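Local coordinates for fatty acid metabolism regulator protein (Bacillus subtilis, PDB 1VI0) that represses genes of fatty acid transport and beta-oxidation as a DNA-binding homodimer of the TetR family, and releases DNA when long-chain fatty acyl-CoA binds, at residues L87-H92 and S184-L189; N101-T106 and T167-N172; E138-G143 and E147-R152. One frame throughout, in Å; residues are numbered along the deposited sequence.

All three contacts lie in the all-helical C-terminal region of this TetR-family regulator. Contacts 1 and 2 are buried, whereas contact 3 sits at the surface, about 31 Å from contact 2 between centres and on the opposite side of the chain's centre. Contacts 2 and 3 share helix 151-171, one using its C-terminal end and the other its start; contact 1 joins helices 81-97 and 182-191. Across the segments each contact is apolar, without hydrogen bonds: a single isoleucine methyl in contact 1, alanine against tryptophan and valine in contact 2, and a small aliphatic group in contact 3, where the adjoining Arg-152 of the same segment contacts dodecyl-CoA.

Contact 1 of 3, residues L87-H92 and S184-L189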
loop_
_atom_site.group_PDB
_atom_site.type_symbol
_atom_site.label_atom_id
_atom_site.label_comp_id
_atom_site.label_asym_id
_atom_site.label_seq_id
_atom_site.Cartn_x
_atom_site.Cartn_y
_atom_site.Cartn_z
ATOM N N LEU A 87 -16.208 8.647 -10.358
ATOM C CA LEU A 87 -15.931 9.963 -9.792
ATOM C C LEU A 87 -14.851 9.858 -8.720
ATOM O O LEU A 87 -13.871 10.644 -8.762
ATOM C CB LEU A 87 -17.207 10.605 -9.291
ATOM C CG LEU A 87 -17.145 12.153 -9.237
ATOM C CD1 LEU A 87 -16.453 12.693 -10.484
ATOM C CD2 LEU A 87 -18.576 12.670 -9.181
ATOM N N VAL A 88 -15.005 8.893 -7.818
ATOM C CA VAL A 88 -13.982 8.691 -6.807
ATOM C C VAL A 88 -12.624 8.460 -7.445
ATOM O O VAL A 88 -11.679 9.133 -7.014
ATOM C CB VAL A 88 -14.303 7.449 -5.903
ATOM C CG1 VAL A 88 -13.143 7.226 -4.992
ATOM C CG2 VAL A 88 -15.567 7.810 -5.087
ATOM N N ILE A 89 -12.501 7.554 -8.395
ATOM C CA ILE A 89 -11.195 7.281 -9.004
ATOM C C ILE A 89 -10.601 8.527 -9.663
ATOM O O ILE A 89 -9.445 8.890 -9.496
ATOM C CB ILE A 89 -11.244 6.088 -9.948
ATOM C CG1 ILE A 89 -11.801 4.828 -9.190
ATOM C CG2 ILE A 89 -9.925 5.794 -10.590
ATOM C CD1 ILE A 89 -12.170 3.722 -10.110
ATOM N N SER A 90 -11.438 9.149 -10.516
ATOM C CA SER A 90 -10.903 10.322 -11.243
ATOM C C SER A 90 -10.567 11.462 -10.303
ATOM O O SER A 90 -9.500 12.083 -10.470
ATOM C CB SER A 90 -11.912 10.705 -12.322
ATOM O OG SER A 90 -13.066 11.272 -11.796
ATOM N N LYS A 91 -11.339 11.664 -9.218
ATOM C CA LYS A 91 -11.050 12.721 -8.282
ATOM C C LYS A 91 -9.796 12.402 -7.444
ATOM O O LYS A 91 -8.988 13.328 -7.248
ATOM C CB LYS A 91 -12.247 13.161 -7.475
ATOM C CG LYS A 91 -13.386 13.666 -8.384
ATOM C CD LYS A 91 -13.163 15.144 -8.684
ATOM C CE LYS A 91 -13.320 15.452 -10.164
ATOM N NZ LYS A 91 -12.139 14.956 -10.957
ATOM N N HIS A 92 -9.643 11.156 -7.091
ATOM C CA HIS A 92 -8.434 10.733 -6.319
ATOM C C HIS A 92 -7.181 10.990 -7.171
ATOM O O HIS A 92 -6.211 11.643 -6.776
ATOM C CB HIS A 92 -8.596 9.310 -5.879
ATOM C CG HIS A 92 -7.544 8.688 -5.007
ATOM N ND1 HIS A 92 -7.826 7.796 -3.978
ATOM C CD2 HIS A 92 -6.208 8.771 -5.067
ATOM C CE1 HIS A 92 -6.665 7.354 -3.482
ATOM N NE2 HIS A 92 -5.650 7.962 -4.117
ATOM N N SER A 184 -10.006 2.954 -17.178
ATOM C CA SER A 184 -9.575 1.602 -17.324
ATOM C C SER A 184 -9.444 0.901 -15.952
ATOM O O SER A 184 -9.829 -0.240 -15.824
ATOM C CB SER A 184 -8.252 1.474 -18.091
ATOM O OG SER A 184 -8.557 1.937 -19.433
ATOM N N VAL A 185 -9.141 1.759 -14.973
ATOM C CA VAL A 185 -9.036 1.243 -13.571
ATOM C C VAL A 185 -10.467 0.901 -13.099
ATOM O O VAL A 185 -10.700 -0.229 -12.663
ATOM C CB VAL A 185 -8.417 2.304 -12.682
ATOM C CG1 VAL A 185 -8.497 1.757 -11.227
ATOM C CG2 VAL A 185 -6.910 2.446 -12.998
ATOM N N LEU A 186 -11.363 1.845 -13.325
ATOM C CA LEU A 186 -12.808 1.543 -13.071
ATOM C C LEU A 186 -13.261 0.267 -13.703
ATOM O O LEU A 186 -13.862 -0.629 -13.037
ATOM C CB LEU A 186 -13.634 2.733 -13.636
ATOM C CG LEU A 186 -15.139 2.462 -13.609
ATOM C CD1 LEU A 186 -15.699 2.496 -12.165
ATOM C CD2 LEU A 186 -15.838 3.537 -14.427
ATOM N N GLU A 187 -13.046 0.029 -15.040
ATOM C CA GLU A 187 -13.509 -1.171 -15.689
ATOM C C GLU A 187 -12.911 -2.458 -15.132
ATOM O O GLU A 187 -13.592 -3.517 -15.089
ATOM C CB GLU A 187 -13.335 -1.037 -17.216
ATOM C CG GLU A 187 -14.278 0.035 -17.811
ATOM C CD GLU A 187 -15.750 -0.328 -17.593
ATOM O OE1 GLU A 187 -16.069 -1.501 -17.342
ATOM O OE2 GLU A 187 -16.599 0.580 -17.716
ATOM N N LEU A 188 -11.655 -2.419 -14.703
ATOM C CA LEU A 188 -10.994 -3.542 -14.081
ATOM C C LEU A 188 -11.727 -3.875 -12.753
ATOM O O LEU A 188 -11.965 -5.073 -12.552
ATOM C CB LEU A 188 -9.516 -3.239 -13.736
ATOM C CG LEU A 188 -8.604 -3.363 -15.043
ATOM C CD1 LEU A 188 -7.323 -2.657 -14.858
ATOM C CD2 LEU A 188 -8.463 -4.861 -15.309
ATOM N N LEU A 189 -12.103 -2.891 -11.963
ATOM C CA LEU A 189 -12.803 -3.141 -10.679
ATOM C C LEU A 189 -14.223 -3.652 -10.929
ATOM O O LEU A 189 -14.687 -4.585 -10.249
ATOM C CB LEU A 189 -12.832 -1.847 -9.846
ATOM C CG LEU A 189 -11.445 -1.362 -9.308
ATOM C CD1 LEU A 189 -11.496 0.020 -8.773
ATOM C CD2 LEU A 189 -10.956 -2.368 -8.251
#
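In the helical C-terminal region of this TetR-family regulator, helices 81-97 and 182-191 pack through Ile-89, which points at Val-185, Leu-186 and Leu-189. The two segments run roughly antiparallel, at 142° between their N-to-C directions, with axes 10.0 Å apart at closest approach. One methyl does the touching: Ile-89 CD1 lies 3.7 Å from Leu-186 CA and 3.9 Å from Leu-186 CB, so its tip rests on the backbone of the facing helix rather than on the end of the leucine. Leu-189 CD1 meets the same Ile-89 CD1 methyl at 4.0 Å, and Val-185 CG1 stands a little farther from it, at 4.3 Å. With CG1 anti to the carbonyl carbon (chi1 -55°) and chi2 extended at 167°, the isoleucine extends its CD1 to the facing helix. Leu-186 also packs on Lys-82, Leu-85 and Ala-86, earlier in the same helix as Ile-89. Ile-162 of helix 151-171 touches Ile-89, and Thr-161 touches Val-185 and Leu-189, which makes this a three-helix junction, with Met-157 of the second subunit against Leu-188 and Leu-189. One turn along from Ile-89, His-92 ND1 is hydrogen-bonded to Tyr-128 OH, and His-92 touches the bound dodecyl-CoA. Such apolar packing between antiparallel helices beside a dimer interface belongs to the all-helical ligand-binding domain of TetR-family repressors.

Contact 2 of 3, residues N101-T106 and T167-N172; sequences NLAIVT and TTWVMN
Ala-103 of helix 100-109 meets Trp-169 and Val-170 near the C-terminal end of helix 151-171, its single methyl touching both side chains. Ala-103 CB lies 3.8 Å from Trp-169 CZ3, on the six-membered ring at the far end of the indole, and approaches that ring obliquely. Trp-169 CH2 is slightly more distant, 4.2 Å from Ala-103 CB. The indole reaches this place because CG is anti to the backbone N (chi1 167°): the bond to CB does not itself aim at the alanine, but the long ring system carries its outer carbons across. The turn about chi2, 82°, stands the ring plane steeply against the CA-CB bond. The pyrrole NH, at the other end of the indole, has a hydrogen-bond partner outside the two segments, and Tyr-176 packs edge-to-face with the ring.

Val-170 points its CB at the facing helix. Its CG2 branch, anti to the carbonyl carbon, does the touching, 4.1 Å from Ala-103 CB and 4.0 Å from Ala-103 O. The methyl therefore lies against backbone as well as side chain, and tryptophan and valine meet the alanine methyl side by side.

Beyond the packed residues, the helix end is tied down by Asn-172, the first residue to leave helical angles. Its ND2 donates to Thr-168 O at 2.8 Å, from above the carbonyl plane, while the backbone N of Asn-172 bonds to the same oxygen. On the other segment, Thr-106 belongs to the dodecyl-CoA pocket. With no hydrogen bond between the segments and mostly apolar groups in contact, the fit probably rests on shape and on exclusion of water, and Ala-103 provides the small surface on which indole and valine can close.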
loop_
_atom_site.group_PDB
_atom_site.type_symbol
_atom_site.label_atom_id
_atom_site.label_comp_id
_atom_site.label_asym_id
_atom_site.label_seq_id
_atom_site.Cartn_x
_atom_site.Cartn_y
_atom_site.Cartn_z
ATOM N N ASN A 101 4.193 17.113 -4.682
ATOM C CA ASN A 101 4.701 16.889 -3.293
ATOM C C ASN A 101 3.663 16.201 -2.448
ATOM O O ASN A 101 3.986 15.256 -1.712
ATOM C CB ASN A 101 5.149 18.228 -2.735
ATOM C CG ASN A 101 6.467 18.694 -3.355
ATOM O OD1 ASN A 101 7.289 17.906 -3.826
ATOM N ND2 ASN A 101 6.704 19.987 -3.250
ATOM N N LEU A 102 2.391 16.593 -2.588
ATOM C CA LEU A 102 1.387 15.860 -1.830
ATOM C C LEU A 102 1.412 14.378 -2.178
ATOM O O LEU A 102 1.221 13.561 -1.261
ATOM C CB LEU A 102 0.007 16.476 -2.122
ATOM C CG LEU A 102 -1.139 15.829 -1.330
ATOM C CD1 LEU A 102 -0.855 15.906 0.174
ATOM C CD2 LEU A 102 -2.472 16.471 -1.639
ATOM N N ALA A 103 1.527 13.990 -3.451
ATOM C CA ALA A 103 1.584 12.583 -3.829
ATOM C C ALA A 103 2.749 11.846 -3.199
ATOM O O ALA A 103 2.617 10.683 -2.804
ATOM C CB ALA A 103 1.664 12.463 -5.357
ATOM N N ILE A 104 3.905 12.494 -3.037
ATOM C CA ILE A 104 5.077 11.871 -2.396
ATOM C C ILE A 104 4.727 11.686 -0.900
ATOM O O ILE A 104 4.944 10.631 -0.320
ATOM C CB ILE A 104 6.341 12.701 -2.559
ATOM C CG1 ILE A 104 6.917 12.541 -3.984
ATOM C CG2 ILE A 104 7.426 12.202 -1.549
ATOM C CD1 ILE A 104 7.989 13.558 -4.333
ATOM N N VAL A 105 4.042 12.684 -0.365
ATOM C CA VAL A 105 3.615 12.602 1.050
ATOM C C VAL A 105 2.643 11.454 1.254
ATOM O O VAL A 105 2.906 10.567 2.079
ATOM C CB VAL A 105 3.105 13.923 1.571
ATOM C CG1 VAL A 105 2.388 13.751 2.947
ATOM C CG2 VAL A 105 4.194 14.989 1.723
ATOM N N THR A 106 1.586 11.325 0.427
ATOM C CA THR A 106 0.576 10.317 0.573
ATOM C C THR A 106 1.086 8.920 0.276
ATOM O O THR A 106 0.694 7.992 0.983
ATOM C CB THR A 106 -0.720 10.598 -0.204
ATOM O OG1 THR A 106 -0.393 10.582 -1.615
ATOM C CG2 THR A 106 -1.323 11.967 0.143
ATOM N N THR A 167 0.797 4.643 -6.402
ATOM C CA THR A 167 2.192 4.301 -5.997
ATOM C C THR A 167 3.061 3.944 -7.184
ATOM O O THR A 167 4.202 4.455 -7.313
ATOM C CB THR A 167 2.093 3.148 -4.986
ATOM O OG1 THR A 167 1.572 3.672 -3.765
ATOM C CG2 THR A 167 3.492 2.568 -4.720
ATOM N N THR A 168 2.571 3.213 -8.144
ATOM C CA THR A 168 3.332 2.827 -9.336
ATOM C C THR A 168 3.694 4.079 -10.107
ATOM O O THR A 168 4.888 4.266 -10.446
ATOM C CB THR A 168 2.561 1.774 -10.121
ATOM O OG1 THR A 168 2.494 0.539 -9.344
ATOM C CG2 THR A 168 3.257 1.474 -11.438
ATOM N N TRP A 169 2.758 4.996 -10.283
ATOM C CA TRP A 169 3.051 6.295 -10.943
ATOM C C TRP A 169 4.027 7.144 -10.162
ATOM O O TRP A 169 5.044 7.657 -10.706
ATOM C CB TRP A 169 1.702 6.955 -11.089
ATOM C CG TRP A 169 1.708 8.380 -11.434
ATOM C CD1 TRP A 169 1.861 8.923 -12.681
ATOM C CD2 TRP A 169 1.451 9.476 -10.566
ATOM N NE1 TRP A 169 1.729 10.263 -12.649
ATOM C CE2 TRP A 169 1.449 10.639 -11.330
ATOM C CE3 TRP A 169 1.131 9.547 -9.166
ATOM C CZ2 TRP A 169 1.236 11.894 -10.792
ATOM C CZ3 TRP A 169 0.931 10.786 -8.654
ATOM C CH2 TRP A 169 0.959 11.961 -9.438
ATOM N N VAL A 170 3.906 7.150 -8.811
ATOM C CA VAL A 170 4.952 7.871 -8.021
ATOM C C VAL A 170 6.293 7.240 -8.178
ATOM O O VAL A 170 7.339 7.958 -8.339
ATOM C CB VAL A 170 4.511 7.951 -6.552
ATOM C CG1 VAL A 170 5.748 8.281 -5.672
ATOM C CG2 VAL A 170 3.432 8.942 -6.299
HETATM N N MSE A 171 6.403 5.927 -8.223
HETATM C CA MSE A 171 7.631 5.195 -8.400
HETATM C C MSE A 171 8.300 5.464 -9.741
HETATM O O MSE A 171 9.547 5.426 -9.818
HETATM C CB MSE A 171 7.441 3.690 -8.183
HETATM C CG MSE A 171 8.590 3.145 -7.308
HETATM SE SE MSE A 171 8.272 3.702 -5.472
HETATM C CE MSE A 171 7.399 2.089 -4.887
ATOM N N ASN A 172 7.523 5.846 -10.744
ATOM C CA ASN A 172 8.018 6.256 -12.047
ATOM C C ASN A 172 8.137 7.740 -12.197
ATOM O O ASN A 172 7.836 8.367 -13.228
ATOM C CB ASN A 172 7.111 5.617 -13.131
ATOM C CG ASN A 172 7.370 4.143 -13.198
ATOM O OD1 ASN A 172 8.349 3.710 -13.861
ATOM N ND2 ASN A 172 6.551 3.322 -12.546
#

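Contact 3 of 3, residues E138-G143 and E147-R152. With DCC (dodecyl-coa), chain C.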
loop_
_atom_site.group_PDB
_atom_site.type_symbol
_atom_site.label_atom_id
_atom_site.label_comp_id
_atom_site.label_asym_id
_atom_site.label_seq_id
_atom_site.Cartn_x
_atom_site.Cartn_y
_atom_site.Cartn_z
ATOM N N GLU A 138 -25.301 0.747 -1.229
ATOM C CA GLU A 138 -26.405 1.323 -2.057
ATOM C C GLU A 138 -26.553 0.430 -3.286
ATOM O O GLU A 138 -27.624 0.098 -3.750
ATOM C CB GLU A 138 -25.970 2.711 -2.511
ATOM C CG GLU A 138 -26.105 3.799 -1.492
ATOM C CD GLU A 138 -25.423 5.086 -1.876
ATOM O OE1 GLU A 138 -24.997 5.198 -3.053
ATOM O OE2 GLU A 138 -25.289 5.988 -1.021
ATOM N N GLY A 139 -25.387 0.089 -3.885
ATOM C CA GLY A 139 -25.384 -0.779 -5.062
ATOM C C GLY A 139 -26.010 -2.132 -4.786
ATOM O O GLY A 139 -26.614 -2.759 -5.655
ATOM N N ILE A 140 -25.698 -2.703 -3.609
ATOM C CA ILE A 140 -26.269 -3.961 -3.195
ATOM C C ILE A 140 -27.798 -3.860 -3.102
ATOM O O ILE A 140 -28.488 -4.635 -3.747
ATOM C CB ILE A 140 -25.672 -4.397 -1.839
ATOM C CG1 ILE A 140 -24.236 -4.852 -2.056
ATOM C CG2 ILE A 140 -26.510 -5.597 -1.304
ATOM C CD1 ILE A 140 -23.346 -4.886 -0.852
ATOM N N GLN A 141 -28.342 -2.852 -2.472
ATOM C CA GLN A 141 -29.794 -2.654 -2.361
ATOM C C GLN A 141 -30.486 -2.456 -3.709
ATOM O O GLN A 141 -31.638 -2.895 -3.872
ATOM C CB GLN A 141 -30.058 -1.512 -1.390
ATOM C CG GLN A 141 -29.751 -1.925 0.067
ATOM C CD GLN A 141 -29.900 -0.784 1.024
ATOM O OE1 GLN A 141 -30.970 -0.484 1.566
ATOM N NE2 GLN A 141 -28.811 -0.023 1.150
ATOM N N SER A 142 -29.816 -1.813 -4.661
ATOM C CA SER A 142 -30.345 -1.591 -5.989
ATOM C C SER A 142 -30.113 -2.750 -6.937
ATOM O O SER A 142 -30.585 -2.608 -8.095
ATOM C CB SER A 142 -29.828 -0.272 -6.569
ATOM O OG SER A 142 -28.474 -0.578 -7.019
ATOM N N GLY A 143 -29.428 -3.806 -6.569
ATOM C CA GLY A 143 -29.221 -4.980 -7.441
ATOM C C GLY A 143 -28.128 -4.712 -8.460
ATOM O O GLY A 143 -27.901 -5.548 -9.378
ATOM N N GLU A 147 -23.997 -10.534 -6.328
ATOM C CA GLU A 147 -24.441 -11.238 -5.121
ATOM C C GLU A 147 -23.283 -11.952 -4.478
ATOM O O GLU A 147 -22.366 -12.494 -5.123
ATOM C CB GLU A 147 -25.574 -12.194 -5.446
ATOM C CG GLU A 147 -26.443 -12.589 -4.271
ATOM C CD GLU A 147 -27.041 -13.977 -4.401
ATOM O OE1 GLU A 147 -27.378 -14.373 -5.547
ATOM O OE2 GLU A 147 -27.193 -14.671 -3.355
ATOM N N GLY A 148 -23.235 -11.946 -3.147
ATOM C CA GLY A 148 -22.173 -12.654 -2.435
ATOM C C GLY A 148 -20.910 -11.845 -2.206
ATOM O O GLY A 148 -19.979 -12.322 -1.519
ATOM N N LEU A 149 -20.861 -10.636 -2.764
ATOM C CA LEU A 149 -19.697 -9.765 -2.573
ATOM C C LEU A 149 -19.629 -9.285 -1.113
ATOM O O LEU A 149 -20.667 -9.007 -0.475
ATOM C CB LEU A 149 -19.810 -8.583 -3.505
ATOM C CG LEU A 149 -18.837 -7.433 -3.258
ATOM C CD1 LEU A 149 -18.543 -6.705 -4.558
ATOM C CD2 LEU A 149 -19.428 -6.438 -2.246
ATOM N N ASP A 150 -18.454 -9.379 -0.520
ATOM C CA ASP A 150 -18.178 -8.934 0.834
ATOM C C ASP A 150 -17.759 -7.472 0.808
ATOM O O ASP A 150 -16.718 -7.119 0.190
ATOM C CB ASP A 150 -17.088 -9.767 1.504
ATOM C CG ASP A 150 -16.892 -9.360 2.952
ATOM O OD1 ASP A 150 -15.994 -8.546 3.259
ATOM O OD2 ASP A 150 -17.722 -9.786 3.822
ATOM N N VAL A 151 -18.485 -6.591 1.444
ATOM C CA VAL A 151 -18.221 -5.174 1.456
ATOM C C VAL A 151 -16.822 -4.826 1.919
ATOM O O VAL A 151 -16.163 -3.995 1.282
ATOM C CB VAL A 151 -19.316 -4.397 2.190
ATOM C CG1 VAL A 151 -18.943 -2.933 2.320
ATOM C CG2 VAL A 151 -20.658 -4.529 1.473
ATOM N N ARG A 152 -16.400 -5.201 3.121
ATOM C CA ARG A 152 -15.021 -4.898 3.555
ATOM C C ARG A 152 -13.998 -5.362 2.520
ATOM O O ARG A 152 -13.098 -4.569 2.180
ATOM C CB ARG A 152 -14.754 -5.636 4.903
ATOM C CG ARG A 152 -15.573 -4.877 6.015
ATOM C CD ARG A 152 -15.439 -5.604 7.343
ATOM N NE ARG A 152 -15.906 -6.981 7.302
ATOM C CZ ARG A 152 -16.019 -7.813 8.335
ATOM N NH1 ARG A 152 -15.671 -7.414 9.560
ATOM N NH2 ARG A 152 -16.458 -9.053 8.170
HETATM C C2 DCC C . -12.826 -9.978 7.744
HETATM C C4 DCC C . -12.190 -7.942 8.447
HETATM C C5 DCC C . -11.801 -7.538 7.190
HETATM C C6 DCC C . -11.931 -8.520 6.183
HETATM C C8 DCC C . -11.466 -5.887 8.469
HETATM C C10 DCC C . -6.354 11.713 0.107
HETATM C C11 DCC C . -5.701 13.091 -0.097
HETATM C C12 DCC C . -5.212 13.736 1.197
HETATM N N9 DCC C . -11.954 -6.885 9.278
HETATM N N7 DCC C . -11.323 -6.244 7.216
HETATM N N3 DCC C . -12.727 -9.134 8.784
HETATM N N1 DCC C . -12.494 -9.716 6.462
HETATM N N6 DCC C . -11.547 -8.266 4.932
HETATM C "C1'" DCC C . -12.355 -6.821 10.731
HETATM C "C2'" DCC C . -11.341 -6.077 11.628
HETATM O "O2'" DCC C . -10.513 -7.106 12.234
HETATM C "C3'" DCC C . -12.285 -5.518 12.745
HETATM O "O3'" DCC C . -12.744 -6.656 13.557
HETATM C "C4'" DCC C . -13.505 -5.074 11.845
HETATM O "O4'" DCC C . -13.506 -5.961 10.726
HETATM C "C5'" DCC C . -13.410 -3.608 11.488
HETATM O "O5'" DCC C . -12.117 -3.230 10.931
HETATM P P1 DCC C . -11.963 -2.346 9.616
HETATM O O11 DCC C . -10.552 -2.130 9.378
HETATM O O12 DCC C . -12.830 -2.997 8.492
HETATM O O6 DCC C . -12.726 -1.030 9.928
HETATM P P2 DCC C . -12.045 -0.114 10.929
HETATM O O21 DCC C . -12.758 1.210 10.789
HETATM O O22 DCC C . -11.972 -0.781 12.235
HETATM O O7 DCC C . -10.519 0.182 10.462
HETATM C CPA DCC C . -10.309 1.263 9.447
HETATM C CPB DCC C . -8.791 1.382 9.126
HETATM C CP8 DCC C . -8.191 -0.022 8.926
HETATM C CP7 DCC C . -8.133 2.019 10.345
HETATM C CP9 DCC C . -8.510 2.312 8.001
HETATM O OP3 DCC C . -8.930 -0.776 8.023
HETATM C CP6 DCC C . -6.731 0.003 8.519
HETATM O OP2 DCC C . -5.891 0.455 9.285
HETATM N NP2 DCC C . -6.503 -0.506 7.340
HETATM C CP5 DCC C . -5.096 -0.520 6.762
HETATM C CP4 DCC C . -5.065 0.726 5.794
HETATM C CP3 DCC C . -3.626 0.980 5.309
HETATM O OP1 DCC C . -2.734 1.208 6.125
HETATM N NP1 DCC C . -3.444 0.890 4.032
HETATM C CP2 DCC C . -2.153 1.061 3.329
HETATM C CP1 DCC C . -2.367 2.307 2.522
HETATM S S DCC C . -3.062 3.745 3.367
HETATM P P3 DCC C . -12.906 -6.738 15.154
HETATM O O31 DCC C . -11.784 -6.022 15.762
HETATM O O32 DCC C . -14.190 -6.133 15.538
HETATM O O33 DCC C . -12.885 -8.223 15.394
HETATM C CA1 DCC C . -1.565 4.468 4.085
HETATM C CA2 DCC C . -1.746 5.971 4.465
HETATM O OA1 DCC C . -0.527 3.853 4.182
HETATM C CA3 DCC C . -1.607 6.907 3.249
HETATM C CA4 DCC C . -2.733 7.809 2.902
HETATM C CA5 DCC C . -3.547 7.377 1.704
HETATM C CA6 DCC C . -4.040 8.517 0.831
HETATM C CA7 DCC C . -5.526 8.788 0.887
HETATM C CA8 DCC C . -6.215 9.240 -0.350
HETATM C CA9 DCC C . -5.853 10.635 -0.868
#
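Apolar contact between Ile-140 and Val-151 joins the end of helix 115-141 to the start of helix 151-171. Ile-140 CD1 meets Val-151 CG2 at 3.6 Å, the two side chains crossing obliquely, and reaches Leu-149 CD2 more loosely, at 4.4 Å. Extended chi2 (161°) sends the isoleucine methyl out to them. Leu-149 also packs on Ile-193 of the second subunit.

Hydrogen bonds at the helix ends shape the turn. Gly-143, with positive phi, ends the first helix in a Schellman motif, its N bonded to Ile-140 O at 3.1 Å. Ser-142 OG donates to Gly-139 O from above the carbonyl plane. Asp-150 is the N-cap of the next helix, OD1 accepting from Leu-153 N just beyond 147-152.

Ligand contacts come from Arg-152, whose chain bends at chi3 (-59°) and brings one guanidinium face against N3 of the adenine, which sits off-centre toward the rim of the group, Arg-152 CZ lying 3.6 Å from DCC N3. NH1 of Arg-152 also gives a weak hydrogen bond to the ribose O4' of DCC (2.9 Å, 126° at the hydrogen). An alanine here would remove the guanidinium, and adenine N3 and ribose O4' would probably lose their contacts with it, leaving the nucleoside freer to shift. Arg-118 and Arg-155 also bond the ligand. Apolar packing thus joins the helix ends, while the adjoining cationic arginine combines contact of its guanidinium face with adenine N3 and a weak hydrogen bond to the ribose at the nucleoside end of the acyl-CoA.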